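Local coordinates for Ras GTPase-activating-like protein IQGAP2 (Homo sapiens, PDB 5CJP) that probably acts as a scaffold that binds the GTP-loaded forms of Rho-family GTPases such as Cdc42 through its Ras-GAP-related domain, at residues V118-D123 with T184-N189. Sequence-based numbering, arbitrary orientation.
Sequences VKEIID and TDKVLN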
loop_
_atom_site.group_PDB
_atom_site.type_symbol
_atom_site.label_atom_id
_atom_site.label_comp_id
_atom_site.label_asym_id
_atom_site.label_seq_id
_atom_site.Cartn_x
_atom_site.Cartn_y
_atom_site.Cartn_z
ATOM N N VAL E 118 8.494 -15.960 27.524
ATOM C CA VAL E 118 7.264 -15.224 27.750
ATOM C C VAL E 118 6.121 -16.128 27.325
ATOM O O VAL E 118 5.101 -16.214 28.001
ATOM C CB VAL E 118 7.223 -13.900 26.943
ATOM C CG1 VAL E 118 5.793 -13.421 26.800
ATOM C CG2 VAL E 118 8.043 -12.826 27.660
ATOM N N LYS E 119 6.309 -16.811 26.199
ATOM C CA LYS E 119 5.294 -17.713 25.673
ATOM C C LYS E 119 5.018 -18.824 26.691
ATOM O O LYS E 119 3.926 -19.393 26.735
ATOM C CB LYS E 119 5.765 -18.307 24.345
ATOM C CG LYS E 119 4.797 -19.298 23.751
ATOM C CD LYS E 119 5.354 -19.960 22.502
ATOM C CE LYS E 119 4.498 -21.156 22.090
ATOM N NZ LYS E 119 3.049 -20.782 22.013
ATOM N N GLU E 120 6.020 -19.119 27.515
ATOM C CA GLU E 120 5.890 -20.141 28.545
ATOM C C GLU E 120 5.037 -19.651 29.713
ATOM O O GLU E 120 4.257 -20.413 30.278
ATOM C CB GLU E 120 7.262 -20.536 29.080
ATOM C CG GLU E 120 7.981 -21.570 28.262
ATOM C CD GLU E 120 9.285 -21.992 28.905
ATOM O OE1 GLU E 120 9.929 -22.927 28.384
ATOM O OE2 GLU E 120 9.665 -21.386 29.934
ATOM N N ILE E 121 5.200 -18.383 30.081
ATOM C CA ILE E 121 4.447 -17.814 31.197
ATOM C C ILE E 121 2.999 -17.525 30.788
ATOM O O ILE E 121 2.095 -17.496 31.638
ATOM C CB ILE E 121 5.110 -16.514 31.692
ATOM C CG1 ILE E 121 6.526 -16.813 32.182
ATOM C CG2 ILE E 121 4.287 -15.889 32.797
ATOM C CD1 ILE E 121 7.371 -15.587 32.392
ATOM N N ILE E 122 2.795 -17.307 29.487
ATOM C CA ILE E 122 1.460 -17.027 28.932
ATOM C C ILE E 122 0.666 -18.319 28.827
ATOM O O ILE E 122 -0.502 -18.375 29.192
ATOM C CB ILE E 122 1.541 -16.394 27.497
ATOM C CG1 ILE E 122 2.028 -14.942 27.539
ATOM C CG2 ILE E 122 0.212 -16.369 26.856
ATOM C CD1 ILE E 122 2.737 -14.576 28.756
ATOM N N ASP E 123 1.331 -19.359 28.342
ATOM C CA ASP E 123 0.709 -20.661 28.142
ATOM C C ASP E 123 0.331 -21.444 29.396
ATOM O O ASP E 123 -0.563 -22.293 29.355
ATOM C CB ASP E 123 1.610 -21.529 27.255
ATOM C CG ASP E 123 1.689 -21.026 25.820
ATOM O OD1 ASP E 123 2.423 -21.643 25.013
ATOM O OD2 ASP E 123 1.016 -20.021 25.496
ATOM N N THR E 184 10.907 -15.883 36.733
ATOM C CA THR E 184 11.819 -14.762 36.624
ATOM C C THR E 184 13.208 -15.214 36.228
ATOM O O THR E 184 13.837 -14.603 35.364
ATOM C CB THR E 184 11.928 -13.999 37.953
ATOM O OG1 THR E 184 10.644 -13.493 38.313
ATOM C CG2 THR E 184 12.902 -12.844 37.837
ATOM N N ASP E 185 13.691 -16.280 36.862
ATOM C CA ASP E 185 15.029 -16.783 36.573
ATOM C C ASP E 185 15.116 -17.211 35.112
ATOM O O ASP E 185 16.156 -17.040 34.470
ATOM C CB ASP E 185 15.397 -17.955 37.497
ATOM C CG ASP E 185 16.910 -18.092 37.697
ATOM O OD1 ASP E 185 17.399 -19.235 37.793
ATOM O OD2 ASP E 185 17.615 -17.055 37.772
ATOM N N LYS E 186 14.027 -17.764 34.580
ATOM C CA LYS E 186 14.011 -18.160 33.180
ATOM C C LYS E 186 14.192 -16.910 32.314
ATOM O O LYS E 186 15.033 -16.891 31.421
ATOM C CB LYS E 186 12.702 -18.869 32.830
ATOM C CG LYS E 186 12.600 -20.274 33.410
ATOM C CD LYS E 186 11.471 -21.082 32.803
ATOM C CE LYS E 186 11.552 -22.530 33.285
ATOM N NZ LYS E 186 10.492 -23.420 32.716
ATOM N N VAL E 187 13.424 -15.859 32.586
ATOM C CA VAL E 187 13.544 -14.621 31.827
ATOM C C VAL E 187 14.951 -14.051 31.938
ATOM O O VAL E 187 15.595 -13.750 30.941
ATOM C CB VAL E 187 12.575 -13.548 32.334
ATOM C CG1 VAL E 187 12.884 -12.232 31.665
ATOM C CG2 VAL E 187 11.136 -13.964 32.058
ATOM N N LEU E 188 15.412 -13.906 33.171
ATOM C CA LEU E 188 16.725 -13.375 33.454
ATOM C C LEU E 188 17.839 -14.083 32.707
ATOM O O LEU E 188 18.716 -13.440 32.140
ATOM C CB LEU E 188 16.999 -13.453 34.950
ATOM C CG LEU E 188 18.427 -13.120 35.361
ATOM C CD1 LEU E 188 18.710 -11.665 34.988
ATOM C CD2 LEU E 188 18.622 -13.362 36.855
ATOM N N ASN E 189 17.826 -15.405 32.705
ATOM C CA ASN E 189 18.884 -16.137 32.021
ATOM C C ASN E 189 18.884 -15.912 30.505
ATOM O O ASN E 189 19.952 -15.855 29.890
ATOM C CB ASN E 189 18.800 -17.634 32.360
ATOM C CG ASN E 189 19.274 -17.942 33.794
ATOM O OD1 ASN E 189 18.860 -18.935 34.391
ATOM N ND2 ASN E 189 20.152 -17.099 34.336
#
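Lys-186 reaches over from helix 167-193 to Glu-120 of helix 111-123, its side chain meeting that of the glutamate at about a right angle. The ammonium NZ lies 3.5 Å from Glu-120 OE2 in a salt bridge, while Lys-186 CD lies about as close to the same oxygen, at 3.4 Å. OE2 therefore sits beside the CD end of the lysine chain as well as near its charge. In both residues CG stands opposite the carbonyl carbon, with chi1 -84° for Glu-120 and -73° for Lys-186, and each chain runs extended from there to span the gap at the exposed border. The preceding residue, Lys-119, pairs instead with Asp-123, one turn further along its own helix.

Val-187, next in sequence, serves the buried side. Its CG2 methyl touches Ile-121 CD1 at 4.1 Å, the end of the isoleucine's longer branch, and again the side chains cross roughly perpendicularly. Leu-274 of helix 261-278 packs on Val-187, and Leu-127 on Ile-121. The backbones stay apart, and these two segments meet through side chains alone: a small apolar contact edged by a salt bridge, within the all-helical fold of the Ras-GAP family.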